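Local coordinates for protein MdcA (Pseudomonas aeruginosa, PDB 5VIT) that is the alpha subunit of malonate decarboxylase, with transferase activity that probably exchanges acetyl for malonyl on the acyl carrier protein, at residues Met85-Arg90 against Phe107-Pro112; Tyr221-Phe226 against Pro548-Ser553. All coordinates share one frame; numbering follows the deposited sequence.

Contact 1 (Met85-Arg90 against Phe107-Pro112); sequences MPSVGR and FSFSGP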
ATOM      1  N   MET A  85      26.433  32.633  -0.496  1.00 29.15           N
ATOM      2  CA  MET A  85      25.361  32.747   0.477  1.00 31.68           C
ATOM      3  C   MET A  85      24.653  31.405   0.673  1.00 28.68           C
ATOM      4  O   MET A  85      24.214  30.795  -0.295  1.00 26.73           O
ATOM      5  CB  MET A  85      24.364  33.821   0.033  1.00 30.25           C
ATOM      6  CG  MET A  85      25.023  35.128  -0.371  1.00 32.73           C
ATOM      7  SD  MET A  85      23.838  36.446  -0.586  1.00 37.35           S
ATOM      8  CE  MET A  85      23.020  36.447   1.014  1.00 33.90           C
ATOM      9  N   PRO A  86      24.566  30.935   1.926  1.00 24.62           N
ATOM     10  CA  PRO A  86      23.780  29.723   2.184  1.00 28.05           C
ATOM     11  C   PRO A  86      22.328  29.904   1.760  1.00 30.81           C
ATOM     12  O   PRO A  86      21.775  29.053   1.061  1.00 31.06           O
ATOM     13  CB  PRO A  86      23.904  29.538   3.700  1.00 24.69           C
ATOM     14  CG  PRO A  86      25.216  30.196   4.042  1.00 25.04           C
ATOM     15  CD  PRO A  86      25.339  31.367   3.108  1.00 25.90           C
ATOM     16  N   SER A  87      21.731  31.019   2.175  1.00 31.48           N
ATOM     17  CA  SER A  87      20.343  31.331   1.856  1.00 33.07           C
ATOM     18  C   SER A  87      20.251  32.737   1.258  1.00 34.02           C
ATOM     19  O   SER A  87      20.789  33.683   1.828  1.00 35.27           O
ATOM     20  CB  SER A  87      19.480  31.205   3.118  1.00 33.20           C
ATOM     21  OG  SER A  87      18.190  31.761   2.945  1.00 39.29           O
ATOM     22  N   VAL A  88      19.598  32.867   0.103  1.00 34.87           N
ATOM     23  CA  VAL A  88      19.481  34.157  -0.584  1.00 37.77           C
ATOM     24  C   VAL A  88      18.039  34.626  -0.540  1.00 43.27           C
ATOM     25  O   VAL A  88      17.339  34.571  -1.551  1.00 51.34           O
ATOM     26  CB  VAL A  88      19.928  34.076  -2.066  1.00 38.84           C
ATOM     27  CG1 VAL A  88      19.985  35.464  -2.687  1.00 42.15           C
ATOM     28  CG2 VAL A  88      21.274  33.426  -2.179  1.00 35.45           C
ATOM     29  N   GLY A  89      17.590  35.081   0.628  1.00 43.16           N
ATOM     30  CA  GLY A  89      16.182  35.388   0.832  1.00 50.85           C
ATOM     31  C   GLY A  89      15.768  36.849   0.850  1.00 52.36           C
ATOM     32  O   GLY A  89      14.631  37.175   0.515  1.00 57.58           O
ATOM     33  N   ARG A  90      16.688  37.727   1.228  1.00 49.71           N
ATOM     34  CA  ARG A  90      16.372  39.140   1.442  1.00 49.38           C
ATOM     35  C   ARG A  90      16.531  39.999   0.178  1.00 50.44           C
ATOM     36  O   ARG A  90      17.424  39.758  -0.633  1.00 45.23           O
ATOM     37  CB  ARG A  90      17.251  39.680   2.571  1.00 42.54           C
ATOM     38  CG  ARG A  90      17.125  38.871   3.859  1.00 46.69           C
ATOM     39  CD  ARG A  90      16.264  39.602   4.863  1.00 51.44           C
ATOM     40  NE  ARG A  90      16.784  40.952   5.086  1.00 52.44           N
ATOM     41  CZ  ARG A  90      16.144  41.888   5.779  1.00 55.19           C
ATOM     42  NH1 ARG A  90      14.952  41.616   6.308  1.00 55.97           N
ATOM     43  NH2 ARG A  90      16.683  43.098   5.928  1.00 53.91           N
ATOM     44  N   PHE A 107      25.202  29.523  -4.015  1.00 31.44           N
ATOM     45  CA  PHE A 107      24.222  29.523  -2.950  1.00 32.30           C
ATOM     46  C   PHE A 107      23.590  28.155  -2.795  1.00 30.94           C
ATOM     47  O   PHE A 107      23.775  27.281  -3.645  1.00 27.27           O
ATOM     48  CB  PHE A 107      23.143  30.579  -3.215  1.00 29.25           C
ATOM     49  CG  PHE A 107      22.136  30.176  -4.264  1.00 32.23           C
ATOM     50  CD1 PHE A 107      20.858  29.783  -3.901  1.00 34.52           C
ATOM     51  CD2 PHE A 107      22.468  30.201  -5.610  1.00 32.59           C
ATOM     52  CE1 PHE A 107      19.922  29.415  -4.866  1.00 31.40           C
ATOM     53  CE2 PHE A 107      21.542  29.839  -6.575  1.00 34.05           C
ATOM     54  CZ  PHE A 107      20.267  29.441  -6.196  1.00 32.48           C
ATOM     55  N   SER A 108      22.847  27.969  -1.707  1.00 27.85           N
ATOM     56  CA  SER A 108      22.178  26.690  -1.469  1.00 27.81           C
ATOM     57  C   SER A 108      20.667  26.816  -1.482  1.00 33.93           C
ATOM     58  O   SER A 108      19.961  25.992  -2.077  1.00 32.23           O
ATOM     59  CB  SER A 108      22.615  26.085  -0.135  1.00 28.05           C
ATOM     60  OG  SER A 108      21.827  24.942   0.167  1.00 28.73           O
ATOM     61  N   PHE A 109      20.164  27.841  -0.810  1.00 28.47           N
ATOM     62  CA  PHE A 109      18.726  27.977  -0.685  1.00 33.65           C
ATOM     63  C   PHE A 109      18.213  29.340  -1.110  1.00 34.15           C
ATOM     64  O   PHE A 109      18.824  30.384  -0.863  1.00 32.45           O
ATOM     65  CB  PHE A 109      18.289  27.695   0.751  1.00 32.49           C
ATOM     66  CG  PHE A 109      16.810  27.859   0.981  1.00 34.66           C
ATOM     67  CD1 PHE A 109      15.908  26.972   0.432  1.00 33.57           C
ATOM     68  CD2 PHE A 109      16.329  28.892   1.765  1.00 30.94           C
ATOM     69  CE1 PHE A 109      14.555  27.119   0.665  1.00 37.52           C
ATOM     70  CE2 PHE A 109      14.987  29.043   1.990  1.00 28.97           C
ATOM     71  CZ  PHE A 109      14.097  28.162   1.448  1.00 34.27           C
ATOM     72  N   SER A 110      17.072  29.303  -1.769  1.00 37.91           N
ATOM     73  CA  SER A 110      16.323  30.500  -2.099  1.00 39.83           C
ATOM     74  C   SER A 110      14.888  30.095  -1.878  1.00 47.58           C
ATOM     75  O   SER A 110      14.528  28.923  -2.068  1.00 44.37           O
ATOM     76  CB  SER A 110      16.568  30.957  -3.538  1.00 41.63           C
ATOM     77  OG  SER A 110      16.268  29.920  -4.462  1.00 36.93           O
ATOM     78  N   GLY A 111      14.073  31.041  -1.445  1.00 50.48           N
ATOM     79  CA  GLY A 111      12.680  30.745  -1.208  1.00 55.75           C
ATOM     80  C   GLY A 111      11.832  31.630  -2.082  1.00 68.08           C
ATOM     81  O   GLY A 111      11.428  31.213  -3.179  1.00 71.28           O
ATOM     82  N   PRO A 112      11.567  32.864  -1.602  1.00 73.65           N
ATOM     83  CA  PRO A 112      10.750  33.863  -2.309  1.00 77.22           C
ATOM     84  C   PRO A 112      11.418  34.382  -3.597  1.00 75.68           C
ATOM     85  O   PRO A 112      10.790  34.390  -4.670  1.00 75.59           O
ATOM     86  CB  PRO A 112      10.589  34.980  -1.266  1.00 76.34           C
ATOM     87  CG  PRO A 112      11.773  34.821  -0.336  1.00 66.29           C
ATOM     88  CD  PRO A 112      12.031  33.348  -0.284  1.00 65.55           C
TER
HETATM   89  O   HOH W   1      14.816  33.289  -2.146  1.00 50.10           O

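Contact 2 (Tyr221-Phe226 against Pro548-Ser553); sequences YIEPLF and PARFRS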
ATOM      1  N   TYR A 221      17.925  40.569  11.728  1.00 32.89           N
ATOM      2  CA  TYR A 221      16.664  39.972  11.335  1.00 31.39           C
ATOM      3  C   TYR A 221      16.719  38.451  11.512  1.00 36.54           C
ATOM      4  O   TYR A 221      17.710  37.807  11.175  1.00 34.40           O
ATOM      5  CB  TYR A 221      16.323  40.348   9.890  1.00 35.32           C
ATOM      6  CG  TYR A 221      14.936  39.920   9.489  1.00 41.57           C
ATOM      7  CD1 TYR A 221      13.840  40.758   9.681  1.00 42.52           C
ATOM      8  CD2 TYR A 221      14.712  38.658   8.939  1.00 43.66           C
ATOM      9  CE1 TYR A 221      12.557  40.349   9.327  1.00 45.66           C
ATOM     10  CE2 TYR A 221      13.442  38.244   8.582  1.00 41.29           C
ATOM     11  CZ  TYR A 221      12.368  39.088   8.778  1.00 43.41           C
ATOM     12  OH  TYR A 221      11.111  38.653   8.420  1.00 51.72           O
ATOM     13  N   ILE A 222      15.662  37.884  12.075  1.00 35.16           N
ATOM     14  CA  ILE A 222      15.569  36.441  12.192  1.00 33.46           C
ATOM     15  C   ILE A 222      14.322  35.964  11.464  1.00 31.77           C
ATOM     16  O   ILE A 222      13.224  36.415  11.742  1.00 35.88           O
ATOM     17  CB  ILE A 222      15.543  35.976  13.662  1.00 33.41           C
ATOM     18  CG1 ILE A 222      16.800  36.457  14.385  1.00 30.60           C
ATOM     19  CG2 ILE A 222      15.439  34.459  13.741  1.00 31.59           C
ATOM     20  CD1 ILE A 222      16.814  36.178  15.872  1.00 28.73           C
ATOM     21  N   GLU A 223      14.505  35.052  10.516  1.00 31.68           N
ATOM     22  CA  GLU A 223      13.390  34.442   9.814  1.00 30.23           C
ATOM     23  C   GLU A 223      12.976  33.127  10.485  1.00 31.04           C
ATOM     24  O   GLU A 223      13.806  32.240  10.688  1.00 29.71           O
ATOM     25  CB  GLU A 223      13.761  34.198   8.351  1.00 30.91           C
ATOM     26  CG  GLU A 223      12.652  33.563   7.541  1.00 31.38           C
ATOM     27  CD  GLU A 223      11.528  34.541   7.260  1.00 34.32           C
ATOM     28  OE1 GLU A 223      11.769  35.769   7.284  1.00 39.86           O
ATOM     29  OE2 GLU A 223      10.404  34.082   7.019  1.00 36.77           O
ATOM     30  N   PRO A 224      11.691  32.989  10.836  1.00 32.37           N
ATOM     31  CA  PRO A 224      11.231  31.704  11.402  1.00 31.82           C
ATOM     32  C   PRO A 224      10.930  30.683  10.302  1.00 31.01           C
ATOM     33  O   PRO A 224       9.783  30.306  10.102  1.00 30.31           O
ATOM     34  CB  PRO A 224       9.958  32.093  12.164  1.00 33.00           C
ATOM     35  CG  PRO A 224       9.432  33.289  11.411  1.00 35.22           C
ATOM     36  CD  PRO A 224      10.650  34.031  10.876  1.00 30.39           C
ATOM     37  N   LEU A 225      11.968  30.220   9.618  1.00 31.14           N
ATOM     38  CA  LEU A 225      11.809  29.527   8.341  1.00 29.29           C
ATOM     39  C   LEU A 225      11.009  28.220   8.421  1.00 29.21           C
ATOM     40  O   LEU A 225      10.199  27.920   7.525  1.00 24.62           O
ATOM     41  CB  LEU A 225      13.187  29.247   7.730  1.00 27.74           C
ATOM     42  CG  LEU A 225      13.169  28.756   6.283  1.00 33.56           C
ATOM     43  CD1 LEU A 225      12.609  29.851   5.338  1.00 26.15           C
ATOM     44  CD2 LEU A 225      14.567  28.285   5.862  1.00 28.86           C
ATOM     45  N   PHE A 226      11.220  27.461   9.494  1.00 25.67           N
ATOM     46  CA  PHE A 226      10.647  26.125   9.615  1.00 25.89           C
ATOM     47  C   PHE A 226       9.389  26.074  10.466  1.00 27.44           C
ATOM     48  O   PHE A 226       8.750  25.015  10.562  1.00 28.56           O
ATOM     49  CB  PHE A 226      11.687  25.159  10.190  1.00 27.45           C
ATOM     50  CG  PHE A 226      12.814  24.859   9.250  1.00 22.17           C
ATOM     51  CD1 PHE A 226      12.860  23.664   8.573  1.00 20.52           C
ATOM     52  CD2 PHE A 226      13.832  25.792   9.044  1.00 27.57           C
ATOM     53  CE1 PHE A 226      13.902  23.374   7.709  1.00 26.92           C
ATOM     54  CE2 PHE A 226      14.879  25.526   8.176  1.00 24.57           C
ATOM     55  CZ  PHE A 226      14.921  24.315   7.506  1.00 24.20           C
ATOM     56  N   PRO A 548       6.595  34.558  16.909  1.00 38.90           N
ATOM     57  CA  PRO A 548       6.829  35.850  16.252  1.00 33.20           C
ATOM     58  C   PRO A 548       5.513  36.464  15.806  1.00 36.30           C
ATOM     59  O   PRO A 548       4.518  35.745  15.651  1.00 36.19           O
ATOM     60  CB  PRO A 548       7.721  35.497  15.047  1.00 36.81           C
ATOM     61  CG  PRO A 548       7.607  34.040  14.873  1.00 33.08           C
ATOM     62  CD  PRO A 548       7.260  33.444  16.210  1.00 31.41           C
ATOM     63  N   ALA A 549       5.523  37.777  15.613  1.00 37.64           N
ATOM     64  CA  ALA A 549       4.334  38.558  15.301  1.00 35.69           C
ATOM     65  C   ALA A 549       3.440  37.899  14.244  1.00 36.94           C
ATOM     66  O   ALA A 549       2.230  37.761  14.415  1.00 35.47           O
ATOM     67  CB  ALA A 549       4.759  39.944  14.840  1.00 32.59           C
ATOM     68  N   ARG A 550       4.078  37.510  13.152  1.00 33.79           N
ATOM     69  CA  ARG A 550       3.500  36.765  12.039  1.00 32.82           C
ATOM     70  C   ARG A 550       2.477  35.696  12.434  1.00 35.20           C
ATOM     71  O   ARG A 550       1.473  35.490  11.748  1.00 39.38           O
ATOM     72  CB  ARG A 550       4.677  36.129  11.297  1.00 38.21           C
ATOM     73  CG  ARG A 550       4.429  35.324  10.075  1.00 41.27           C
ATOM     74  CD  ARG A 550       5.778  34.724   9.621  1.00 38.38           C
ATOM     75  NE  ARG A 550       6.892  35.651   9.816  1.00 41.05           N
ATOM     76  CZ  ARG A 550       8.007  35.660   9.090  1.00 40.83           C
ATOM     77  NH1 ARG A 550       8.156  34.794   8.100  1.00 32.76           N
ATOM     78  NH2 ARG A 550       8.967  36.550   9.342  1.00 37.84           N
ATOM     79  N   PHE A 551       2.746  35.021  13.548  1.00 30.79           N
ATOM     80  CA  PHE A 551       1.960  33.884  13.985  1.00 30.52           C
ATOM     81  C   PHE A 551       1.089  34.201  15.183  1.00 31.38           C
ATOM     82  O   PHE A 551       0.516  33.295  15.775  1.00 33.54           O
ATOM     83  CB  PHE A 551       2.878  32.702  14.334  1.00 29.19           C
ATOM     84  CG  PHE A 551       3.633  32.145  13.153  1.00 32.72           C
ATOM     85  CD1 PHE A 551       2.967  31.432  12.157  1.00 33.75           C
ATOM     86  CD2 PHE A 551       5.008  32.313  13.045  1.00 36.46           C
ATOM     87  CE1 PHE A 551       3.663  30.915  11.074  1.00 34.24           C
ATOM     88  CE2 PHE A 551       5.705  31.795  11.962  1.00 30.98           C
ATOM     89  CZ  PHE A 551       5.032  31.105  10.976  1.00 30.78           C
ATOM     90  N   ARG A 552       0.996  35.477  15.546  1.00 26.99           N
ATOM     91  CA  ARG A 552       0.249  35.871  16.736  1.00 36.02           C
ATOM     92  C   ARG A 552      -1.227  36.153  16.440  1.00 36.97           C
ATOM     93  O   ARG A 552      -1.580  36.709  15.396  1.00 34.99           O
ATOM     94  CB  ARG A 552       0.881  37.109  17.389  1.00 38.47           C
ATOM     95  CG  ARG A 552       1.417  36.847  18.779  1.00 44.88           C
ATOM     96  CD  ARG A 552       1.927  38.109  19.416  1.00 46.44           C
ATOM     97  NE  ARG A 552       3.267  37.908  19.949  1.00 58.51           N
ATOM     98  CZ  ARG A 552       4.021  38.883  20.439  1.00 64.61           C
ATOM     99  NH1 ARG A 552       3.557  40.128  20.463  1.00 60.85           N
ATOM    100  NH2 ARG A 552       5.239  38.613  20.901  1.00 76.14           N
ATOM    101  N   SER A 553      -2.080  35.769  17.380  1.00 32.97           N
ATOM    102  CA  SER A 553      -3.492  36.093  17.320  1.00 34.79           C
ATOM    103  C   SER A 553      -3.921  36.699  18.649  1.00 37.33           C
ATOM    104  O   SER A 553      -4.943  36.314  19.209  1.00 37.69           O
ATOM    105  CB  SER A 553      -4.315  34.854  16.998  1.00 34.13           C
ATOM    106  OG  SER A 553      -4.013  34.403  15.693  1.00 36.94           O
TER

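Contact 1 (Met85-Arg90 against Phe107-Pro112)
At the carboxy-terminal ends of two neighbouring strands of the parallel sheet, 81-85 and 102-107, the loops that follow run on side by side, and here S87 pairs with F109 as a parallel beta bridge. F109 offers both its backbone groups: its N donates to P86 O over 2.8 Å, and its O accepts from V88 N, also 2.8 Å away, with 164° at the hydrogen. P86 O takes a second donor, S108 N at 3.2 Å, which stands above the carbonyl plane. The same F109 O also receives a CA-H...O contact from S87 CA, 3.3 Å away.

Side chains fill in on both sides of the pairing. CG2 of V88, turned anti to its own carbonyl carbon, meets F107 CB at 3.6 Å, the two side chains crossing at about a right angle. On the S87 and F109 side, S87 OG lies 3.6 Å from F109 CD2, at the ring edge and near its plane. Farther along, a water donates to V88 O, 2.9 Å away; its link to G111 N is too short to be more than doubtful. S108 OG is tied to H132 O and S110 OG to L376 O. Direct backbone bonds thus hold the two loops together near the strand ends, with P86 O gripped by two donors and F109 bonded through both its N and its O.

Contact 2 (Tyr221-Phe226 against Pro548-Ser553)
The backbones stay well apart, P224 and P548 coming no nearer than 7.8 Å between CA atoms, as P224, the centre of an inverse gamma turn, faces a short 3-10 segment at 549-551. R550 bridges much of this gap. Its side chain runs out with CG anti to the backbone N (chi1 -178°) and bends at chi3, which brings the guanidinium up against E223, P224 and the phenol of Y221. NH1 donates to E223 OE2 at 2.6 Å in a salt bridge. The nitrogen reaches that oxygen from above the carboxylate plane, and the two flat groups are 59° apart, so this is a one-armed grip and not a flat two-pronged pair.

The other carboxylate oxygen, E223 OE1, accepts from Y221 OH at 3.2 Å on its syn side. P224 covers one face of the guanidinium, its CD 3.4 Å from R550 NH2 and toward the rim of the group. The same proline ring touches apolar neighbours through CG, which is 4.0 Å from P548 CG and 4.1 Å from F551 CE2, the latter at the edge of the phenyl ring. Over the centre of that ring lies R550 CG. With one oxygen of E223 taken by R550 and the other by Y221, the carboxylate is held at both ends, and the positive charge of R550 and the hydrogen bond from Y221 OH probably favour its ionised form near the protein surface.

Overall arrangement
Both segments of contact 1 precede those of contact 2 in the sequence, and the centres of the two contacts lie about 18 Å apart. Contact 1 joins loops after two adjacent strands of the parallel sheet and is largely buried, about 10 Å from the centre of the chain. Contact 2, about 17 Å from that centre, joins the loop after strand 212-215 of the same sheet to the far carboxy-terminal tail. They meet directly: R90 makes a cation-pi contact with Y221, its NH1 3.6 Å from Y221 CG, while F109 CE2 packs 4.0 Å from L225 CD2. The loop 221-226 therefore lies between the loops at the strand ends and the tail, linking the end of the chain to its amino-terminal sheet.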